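Local coordinates for protein TP_0956 (Treponema pallidum subsp. pallidum, PDB 3U64) that probably serves as the periplasmic T component of a TRAP-type transporter, a helical lipoprotein of the tetratricopeptide-repeat clan suited to protein-protein interaction, at residues Y79-V84 with K108-G113; F83-A88 with E101-A106. One frame throughout, in Å; residues are numbered along the deposited sequence.

Contacts 1 and 2 are consecutive parts of one interface between helix 66-89 and helix 96-124, with centres about 8 Å apart. Contact 1 is the more deeply buried, mainly apolar part, nearer the centre of the chain. Contact 2, toward the connection between the helices, is only partly buried; it combines close alanine packing with a tyrosine and an arginine that lie alongside the seam. The parts share Val84 and are tied together by a pi-type turn in helix 66-89 and by the hydrogen bond between Tyr110 and Gln85. Two arginines of helix 96-124, Arg112 next to contact 1 and Arg105 within contact 2, form salt bridges with acidic residues of a second subunit.

Contact 1: residues Y79-V84 with K108-G113; sequences YANAFV and KLYLRG
Ala80 and Leu109 meet where helices 66-89 and 96-124 pack as an antiparallel hairpin, in the all-helical architecture of the tetratricopeptide-repeat clan. Their CA atoms are 5.8 Å apart and the short segments run at 155°, an approach consistent with the small side chain of Ala80. Tyr110 carries the contact beyond this point. Its CG is anti to the carbonyl carbon (chi1 -75°), which takes the ring from CB across to helix 66-89. CD1 and then CE1 lie beneath the Ala80 methyl, CE1 3.5 Å from Ala80 CB; the methyl lies above the ring face, 3.9 Å from the centroid, in a CH-pi contact. CE1 and CZ continue past the backbone N of Asn81. At the tip, OH sits close against the same residue, 3.2 Å from Asn81 CB, but finds its polar partner one turn on, hydrogen-bonding Gln85 OE1, which should help fix the ring's position. On the other flank, Leu109 sets CD1 in the notch formed by Tyr79 CD2 and Val84 CG2, while Leu43 of the second subunit packs on both Leu109 and Tyr79. Leu109 CD1 meets the Tyr79 ring at its edge, 4.1 Å from CD2, and lies 4.0 Å from Val84 CG2.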
ATOM      1  N   TYR A  79     -11.432  -5.127  -7.963  1.00 26.03           N
ATOM      2  CA  TYR A  79     -10.780  -3.990  -7.352  1.00 30.68           C
ATOM      3  C   TYR A  79     -11.496  -2.691  -7.729  1.00 39.23           C
ATOM      4  O   TYR A  79     -11.786  -1.864  -6.866  1.00 36.07           O
ATOM      5  CB  TYR A  79      -9.324  -3.905  -7.779  1.00 33.39           C
ATOM      6  CG  TYR A  79      -8.599  -2.786  -7.105  1.00 36.51           C
ATOM      7  CD1 TYR A  79      -8.106  -2.940  -5.818  1.00 34.27           C
ATOM      8  CD2 TYR A  79      -8.406  -1.563  -7.750  1.00 38.88           C
ATOM      9  CE1 TYR A  79      -7.436  -1.919  -5.179  1.00 39.94           C
ATOM     10  CE2 TYR A  79      -7.731  -0.531  -7.127  1.00 35.26           C
ATOM     11  CZ  TYR A  79      -7.249  -0.715  -5.835  1.00 36.46           C
ATOM     12  OH  TYR A  79      -6.584   0.309  -5.193  1.00 33.52           O
ATOM     13  N   ALA A  80     -11.776  -2.499  -9.013  1.00 30.30           N
ATOM     14  CA  ALA A  80     -12.393  -1.240  -9.426  1.00 30.42           C
ATOM     15  C   ALA A  80     -13.679  -0.999  -8.644  1.00 33.96           C
ATOM     16  O   ALA A  80     -13.959   0.115  -8.215  1.00 32.18           O
ATOM     17  CB  ALA A  80     -12.672  -1.233 -10.911  1.00 32.72           C
ATOM     18  N   ASN A  81     -14.464  -2.049  -8.457  1.00 34.35           N
ATOM     19  CA  ASN A  81     -15.721  -1.892  -7.753  1.00 41.84           C
ATOM     20  C   ASN A  81     -15.530  -1.653  -6.261  1.00 37.52           C
ATOM     21  O   ASN A  81     -15.961  -0.642  -5.715  1.00 35.48           O
ATOM     22  CB  ASN A  81     -16.609  -3.113  -7.941  1.00 47.24           C
ATOM     23  CG  ASN A  81     -17.840  -3.062  -7.053  1.00 52.15           C
ATOM     24  OD1 ASN A  81     -18.280  -1.988  -6.657  1.00 58.36           O
ATOM     25  ND2 ASN A  81     -18.388  -4.218  -6.729  1.00 52.16           N
ATOM     26  N   ALA A  82     -14.889  -2.610  -5.609  1.00 34.54           N
ATOM     27  CA  ALA A  82     -14.772  -2.586  -4.158  1.00 39.91           C
ATOM     28  C   ALA A  82     -13.893  -1.451  -3.632  1.00 37.71           C
ATOM     29  O   ALA A  82     -14.182  -0.894  -2.585  1.00 31.81           O
ATOM     30  CB  ALA A  82     -14.272  -3.936  -3.644  1.00 35.97           C
ATOM     31  N   PHE A  83     -12.829  -1.093  -4.350  1.00 31.41           N
ATOM     32  CA  PHE A  83     -11.865  -0.160  -3.771  1.00 29.81           C
ATOM     33  C   PHE A  83     -11.685   1.161  -4.505  1.00 30.34           C
ATOM     34  O   PHE A  83     -10.908   2.012  -4.079  1.00 30.50           O
ATOM     35  CB  PHE A  83     -10.533  -0.872  -3.494  1.00 41.07           C
ATOM     36  CG  PHE A  83     -10.685  -2.035  -2.558  1.00 38.68           C
ATOM     37  CD1 PHE A  83     -10.967  -1.818  -1.214  1.00 38.12           C
ATOM     38  CD2 PHE A  83     -10.603  -3.343  -3.021  1.00 36.25           C
ATOM     39  CE1 PHE A  83     -11.144  -2.884  -0.338  1.00 33.29           C
ATOM     40  CE2 PHE A  83     -10.782  -4.427  -2.152  1.00 33.59           C
ATOM     41  CZ  PHE A  83     -11.051  -4.197  -0.816  1.00 35.28           C
ATOM     42  N   VAL A  84     -12.417   1.345  -5.598  1.00 34.34           N
ATOM     43  CA  VAL A  84     -12.412   2.641  -6.265  1.00 30.15           C
ATOM     44  C   VAL A  84     -13.815   3.255  -6.286  1.00 37.26           C
ATOM     45  O   VAL A  84     -14.047   4.315  -5.691  1.00 35.53           O
ATOM     46  CB  VAL A  84     -11.860   2.553  -7.684  1.00 31.56           C
ATOM     47  CG1 VAL A  84     -11.865   3.930  -8.337  1.00 25.11           C
ATOM     48  CG2 VAL A  84     -10.451   1.961  -7.664  1.00 42.61           C
ATOM     49  N   LYS A 108     -12.148   3.460 -16.167  1.00 37.64           N
ATOM     50  CA  LYS A 108     -10.964   3.021 -16.911  1.00 36.20           C
ATOM     51  C   LYS A 108     -10.463   1.657 -16.449  1.00 33.38           C
ATOM     52  O   LYS A 108     -10.020   0.851 -17.256  1.00 35.31           O
ATOM     53  CB  LYS A 108      -9.836   4.061 -16.830  1.00 39.09           C
ATOM     54  CG  LYS A 108     -10.145   5.356 -17.592  1.00 52.35           C
ATOM     55  CD  LYS A 108      -8.963   6.316 -17.562  1.00 65.19           C
ATOM     56  CE  LYS A 108      -9.309   7.662 -18.179  1.00 72.24           C
ATOM     57  NZ  LYS A 108     -10.041   8.540 -17.219  1.00 78.33           N
ATOM     58  N   LEU A 109     -10.533   1.411 -15.149  1.00 29.83           N
ATOM     59  CA  LEU A 109     -10.158   0.113 -14.594  1.00 33.23           C
ATOM     60  C   LEU A 109     -11.131  -1.009 -15.011  1.00 34.38           C
ATOM     61  O   LEU A 109     -10.699  -2.120 -15.328  1.00 31.59           O
ATOM     62  CB  LEU A 109     -10.021   0.194 -13.068  1.00 25.98           C
ATOM     63  CG  LEU A 109      -8.811   0.980 -12.531  1.00 35.16           C
ATOM     64  CD1 LEU A 109      -8.683   0.824 -11.037  1.00 36.83           C
ATOM     65  CD2 LEU A 109      -7.486   0.581 -13.175  1.00 27.84           C
ATOM     66  N   TYR A 110     -12.433  -0.732 -15.014  1.00 26.91           N
ATOM     67  CA  TYR A 110     -13.385  -1.718 -15.528  1.00 30.02           C
ATOM     68  C   TYR A 110     -13.003  -2.122 -16.955  1.00 38.71           C
ATOM     69  O   TYR A 110     -12.973  -3.308 -17.304  1.00 34.06           O
ATOM     70  CB  TYR A 110     -14.808  -1.163 -15.512  1.00 29.38           C
ATOM     71  CG  TYR A 110     -15.430  -1.121 -14.132  1.00 38.78           C
ATOM     72  CD1 TYR A 110     -15.273  -2.187 -13.244  1.00 30.28           C
ATOM     73  CD2 TYR A 110     -16.172  -0.015 -13.712  1.00 41.41           C
ATOM     74  CE1 TYR A 110     -15.845  -2.153 -11.979  1.00 40.29           C
ATOM     75  CE2 TYR A 110     -16.750   0.024 -12.444  1.00 37.52           C
ATOM     76  CZ  TYR A 110     -16.586  -1.047 -11.588  1.00 38.74           C
ATOM     77  OH  TYR A 110     -17.143  -1.024 -10.339  1.00 35.36           O
ATOM     78  N   LEU A 111     -12.681  -1.124 -17.769  1.00 25.36           N
ATOM     79  CA  LEU A 111     -12.439  -1.362 -19.170  1.00 33.42           C
ATOM     80  C   LEU A 111     -11.127  -2.099 -19.368  1.00 38.85           C
ATOM     81  O   LEU A 111     -11.028  -2.947 -20.254  1.00 37.57           O
ATOM     82  CB  LEU A 111     -12.436  -0.055 -19.945  1.00 30.05           C
ATOM     83  CG  LEU A 111     -13.774   0.657 -20.122  1.00 40.89           C
ATOM     84  CD1 LEU A 111     -13.527   2.049 -20.687  1.00 46.64           C
ATOM     85  CD2 LEU A 111     -14.685  -0.109 -21.041  1.00 27.70           C
ATOM     86  N   ARG A 112     -10.122  -1.784 -18.553  1.00 25.61           N
ATOM     87  CA  ARG A 112      -8.847  -2.499 -18.647  1.00 28.86           C
ATOM     88  C   ARG A 112      -9.092  -3.950 -18.256  1.00 36.57           C
ATOM     89  O   ARG A 112      -8.588  -4.868 -18.903  1.00 31.50           O
ATOM     90  CB  ARG A 112      -7.777  -1.864 -17.743  1.00 30.99           C
ATOM     91  CG  ARG A 112      -6.410  -2.578 -17.755  1.00 39.49           C
ATOM     92  CD  ARG A 112      -5.507  -2.121 -16.604  1.00 35.22           C
ATOM     93  NE  ARG A 112      -5.246  -0.682 -16.666  1.00 39.72           N
ATOM     94  CZ  ARG A 112      -4.439  -0.018 -15.842  1.00 40.11           C
ATOM     95  NH1 ARG A 112      -3.789  -0.649 -14.878  1.00 34.44           N
ATOM     96  NH2 ARG A 112      -4.282   1.285 -15.982  1.00 44.34           N
ATOM     97  N   GLY A 113      -9.867  -4.140 -17.185  1.00 38.53           N
ATOM     98  CA  GLY A 113     -10.238  -5.463 -16.716  1.00 31.11           C
ATOM     99  C   GLY A 113     -11.010  -6.230 -17.774  1.00 31.20           C
ATOM    100  O   GLY A 113     -10.698  -7.389 -18.063  1.00 33.45           O
TER

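Contact 2: residues F83-A88 with E101-A106; sequences FVQTPA and EAYSRA
The torsions of Val84 and Arg105 bring their side chains together: with chi1 at -180°, Val84 turns CG1 toward the backbone of helix 96-124 at Ala102 and Ala106 and leaves CG2 for the arginine, whose chain is extended from CG to NE. Tyr103, at chi1 -73°, swings its ring the other way, to the Gln85 and Ala88 side of helix 66-89. Val84 CG1 lies 3.4 Å from the carbonyl O of Ala102 and 3.7 Å from Ala106 CB, lodged against the turn that joins these two residues. CG2 of the same valine rests over one face of the Arg105 guanidinium, toward its rim, 3.9 Å from NH1. The arginine thus offers its flat face to its own subunit while its NE forms a salt bridge with Asp40 of the second subunit. Val84 is buried in the seam of an antiparallel helix hairpin, with Arg105 at its margin; the short segments are inclined at 154° and their axes 8.4 Å apart. The close approach is consistent with the alanines: Ala88 CB touches Ala102 CB at 3.6 Å, and Ala106 CB also receives Gln85 CB. Helix 66-89 is irregular here, with a pi-type turn near Val84 and a kink at Pro87, whose N has no bond to the preceding turn. Beside the alanine pair, Tyr103 lies along the flank of the seam. Its CE1 packs on Ala88 CB, approached obliquely, and the ring points its edge at the backbone O of Gln85, 3.8 Å from CE1, while Gln85 CG comes within 4.0 Å of that carbon.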
ATOM      1  N   PHE A  83     -12.829  -1.093  -4.350  1.00 31.41           N
ATOM      2  CA  PHE A  83     -11.865  -0.160  -3.771  1.00 29.81           C
ATOM      3  C   PHE A  83     -11.685   1.161  -4.505  1.00 30.34           C
ATOM      4  O   PHE A  83     -10.908   2.012  -4.079  1.00 30.50           O
ATOM      5  CB  PHE A  83     -10.533  -0.872  -3.494  1.00 41.07           C
ATOM      6  CG  PHE A  83     -10.685  -2.035  -2.558  1.00 38.68           C
ATOM      7  CD1 PHE A  83     -10.967  -1.818  -1.214  1.00 38.12           C
ATOM      8  CD2 PHE A  83     -10.603  -3.343  -3.021  1.00 36.25           C
ATOM      9  CE1 PHE A  83     -11.144  -2.884  -0.338  1.00 33.29           C
ATOM     10  CE2 PHE A  83     -10.782  -4.427  -2.152  1.00 33.59           C
ATOM     11  CZ  PHE A  83     -11.051  -4.197  -0.816  1.00 35.28           C
ATOM     12  N   VAL A  84     -12.417   1.345  -5.598  1.00 34.34           N
ATOM     13  CA  VAL A  84     -12.412   2.641  -6.265  1.00 30.15           C
ATOM     14  C   VAL A  84     -13.815   3.255  -6.286  1.00 37.26           C
ATOM     15  O   VAL A  84     -14.047   4.315  -5.691  1.00 35.53           O
ATOM     16  CB  VAL A  84     -11.860   2.553  -7.684  1.00 31.56           C
ATOM     17  CG1 VAL A  84     -11.865   3.930  -8.337  1.00 25.11           C
ATOM     18  CG2 VAL A  84     -10.451   1.961  -7.664  1.00 42.61           C
ATOM     19  N   GLN A  85     -14.744   2.572  -6.952  1.00 35.21           N
ATOM     20  CA  GLN A  85     -16.090   3.079  -7.114  1.00 38.93           C
ATOM     21  C   GLN A  85     -16.823   3.205  -5.793  1.00 44.07           C
ATOM     22  O   GLN A  85     -17.426   4.230  -5.500  1.00 49.04           O
ATOM     23  CB  GLN A  85     -16.924   2.187  -8.032  1.00 32.20           C
ATOM     24  CG  GLN A  85     -18.378   2.715  -8.149  1.00 36.76           C
ATOM     25  CD  GLN A  85     -19.275   1.900  -9.075  1.00 47.07           C
ATOM     26  OE1 GLN A  85     -18.821   1.300 -10.068  1.00 37.70           O
ATOM     27  NE2 GLN A  85     -20.567   1.880  -8.753  1.00 44.49           N
ATOM     28  N   THR A  86     -16.792   2.140  -5.013  1.00 44.44           N
ATOM     29  CA  THR A  86     -17.579   2.075  -3.795  1.00 37.12           C
ATOM     30  C   THR A  86     -17.198   3.180  -2.795  1.00 42.14           C
ATOM     31  O   THR A  86     -18.068   3.930  -2.360  1.00 47.55           O
ATOM     32  CB  THR A  86     -17.537   0.656  -3.200  1.00 46.52           C
ATOM     33  OG1 THR A  86     -18.412  -0.195  -3.957  1.00 47.84           O
ATOM     34  CG2 THR A  86     -17.975   0.656  -1.751  1.00 53.29           C
ATOM     35  N   PRO A  87     -15.898   3.320  -2.454  1.00 43.28           N
ATOM     36  CA  PRO A  87     -15.493   4.432  -1.567  1.00 39.54           C
ATOM     37  C   PRO A  87     -15.888   5.829  -2.097  1.00 44.97           C
ATOM     38  O   PRO A  87     -16.226   6.718  -1.310  1.00 38.62           O
ATOM     39  CB  PRO A  87     -13.960   4.317  -1.530  1.00 43.31           C
ATOM     40  CG  PRO A  87     -13.676   2.881  -1.888  1.00 43.72           C
ATOM     41  CD  PRO A  87     -14.746   2.502  -2.881  1.00 45.32           C
ATOM     42  N   ALA A  88     -15.810   6.027  -3.411  1.00 39.39           N
ATOM     43  CA  ALA A  88     -16.249   7.274  -4.016  1.00 40.96           C
ATOM     44  C   ALA A  88     -17.718   7.534  -3.681  1.00 49.64           C
ATOM     45  O   ALA A  88     -18.121   8.677  -3.451  1.00 39.87           O
ATOM     46  CB  ALA A  88     -16.063   7.227  -5.522  1.00 35.88           C
ATOM     47  N   GLU A 101     -13.850  12.209 -10.424  1.00 35.93           N
ATOM     48  CA  GLU A 101     -12.539  11.720 -10.805  1.00 43.35           C
ATOM     49  C   GLU A 101     -12.351  10.251 -10.416  1.00 39.71           C
ATOM     50  O   GLU A 101     -11.731   9.489 -11.145  1.00 43.89           O
ATOM     51  CB  GLU A 101     -11.449  12.565 -10.164  1.00 57.42           C
ATOM     52  CG  GLU A 101     -10.061  12.125 -10.559  1.00 77.69           C
ATOM     53  CD  GLU A 101      -8.994  13.073 -10.064  1.00 99.25           C
ATOM     54  OE1 GLU A 101      -9.324  14.251  -9.783  1.00105.28           O
ATOM     55  OE2 GLU A 101      -7.829  12.637  -9.951  1.00107.41           O
ATOM     56  N   ALA A 102     -12.870   9.859  -9.257  1.00 40.35           N
ATOM     57  CA  ALA A 102     -12.799   8.458  -8.847  1.00 36.38           C
ATOM     58  C   ALA A 102     -13.697   7.595  -9.733  1.00 37.59           C
ATOM     59  O   ALA A 102     -13.322   6.485 -10.100  1.00 35.08           O
ATOM     60  CB  ALA A 102     -13.174   8.297  -7.396  1.00 26.58           C
ATOM     61  N   TYR A 103     -14.881   8.098 -10.086  1.00 32.64           N
ATOM     62  CA  TYR A 103     -15.715   7.375 -11.042  1.00 33.25           C
ATOM     63  C   TYR A 103     -15.026   7.178 -12.398  1.00 37.95           C
ATOM     64  O   TYR A 103     -15.170   6.121 -12.991  1.00 30.40           O
ATOM     65  CB  TYR A 103     -17.070   8.061 -11.242  1.00 42.06           C
ATOM     66  CG  TYR A 103     -18.003   7.904 -10.066  1.00 47.33           C
ATOM     67  CD1 TYR A 103     -17.805   6.890  -9.129  1.00 44.10           C
ATOM     68  CD2 TYR A 103     -19.081   8.768  -9.885  1.00 49.46           C
ATOM     69  CE1 TYR A 103     -18.659   6.729  -8.049  1.00 48.92           C
ATOM     70  CE2 TYR A 103     -19.948   8.621  -8.800  1.00 51.96           C
ATOM     71  CZ  TYR A 103     -19.727   7.597  -7.886  1.00 55.00           C
ATOM     72  OH  TYR A 103     -20.570   7.444  -6.814  1.00 53.62           O
ATOM     73  N   SER A 104     -14.297   8.188 -12.888  1.00 31.50           N
ATOM     74  CA  SER A 104     -13.610   8.086 -14.176  1.00 33.09           C
ATOM     75  C   SER A 104     -12.476   7.088 -14.064  1.00 42.48           C
ATOM     76  O   SER A 104     -12.204   6.327 -14.998  1.00 46.24           O
ATOM     77  CB  SER A 104     -13.062   9.442 -14.628  1.00 35.40           C
ATOM     78  OG  SER A 104     -14.095  10.402 -14.596  1.00 72.83           O
ATOM     79  N   ARG A 105     -11.826   7.089 -12.903  1.00 36.81           N
ATOM     80  CA  ARG A 105     -10.789   6.114 -12.608  1.00 30.11           C
ATOM     81  C   ARG A 105     -11.347   4.676 -12.595  1.00 32.92           C
ATOM     82  O   ARG A 105     -10.754   3.769 -13.176  1.00 35.97           O
ATOM     83  CB  ARG A 105     -10.113   6.452 -11.274  1.00 28.78           C
ATOM     84  CG  ARG A 105      -8.867   5.622 -10.973  1.00 51.05           C
ATOM     85  CD  ARG A 105      -8.254   5.919  -9.583  1.00 48.84           C
ATOM     86  NE  ARG A 105      -7.302   4.870  -9.228  1.00 36.05           N
ATOM     87  CZ  ARG A 105      -7.146   4.348  -8.019  1.00 38.10           C
ATOM     88  NH1 ARG A 105      -7.869   4.779  -6.994  1.00 36.50           N
ATOM     89  NH2 ARG A 105      -6.260   3.382  -7.847  1.00 49.11           N
ATOM     90  N   ALA A 106     -12.473   4.462 -11.923  1.00 33.24           N
ATOM     91  CA  ALA A 106     -13.103   3.131 -11.890  1.00 32.46           C
ATOM     92  C   ALA A 106     -13.489   2.692 -13.300  1.00 34.90           C
ATOM     93  O   ALA A 106     -13.276   1.551 -13.693  1.00 35.41           O
ATOM     94  CB  ALA A 106     -14.332   3.152 -11.020  1.00 25.82           C
TER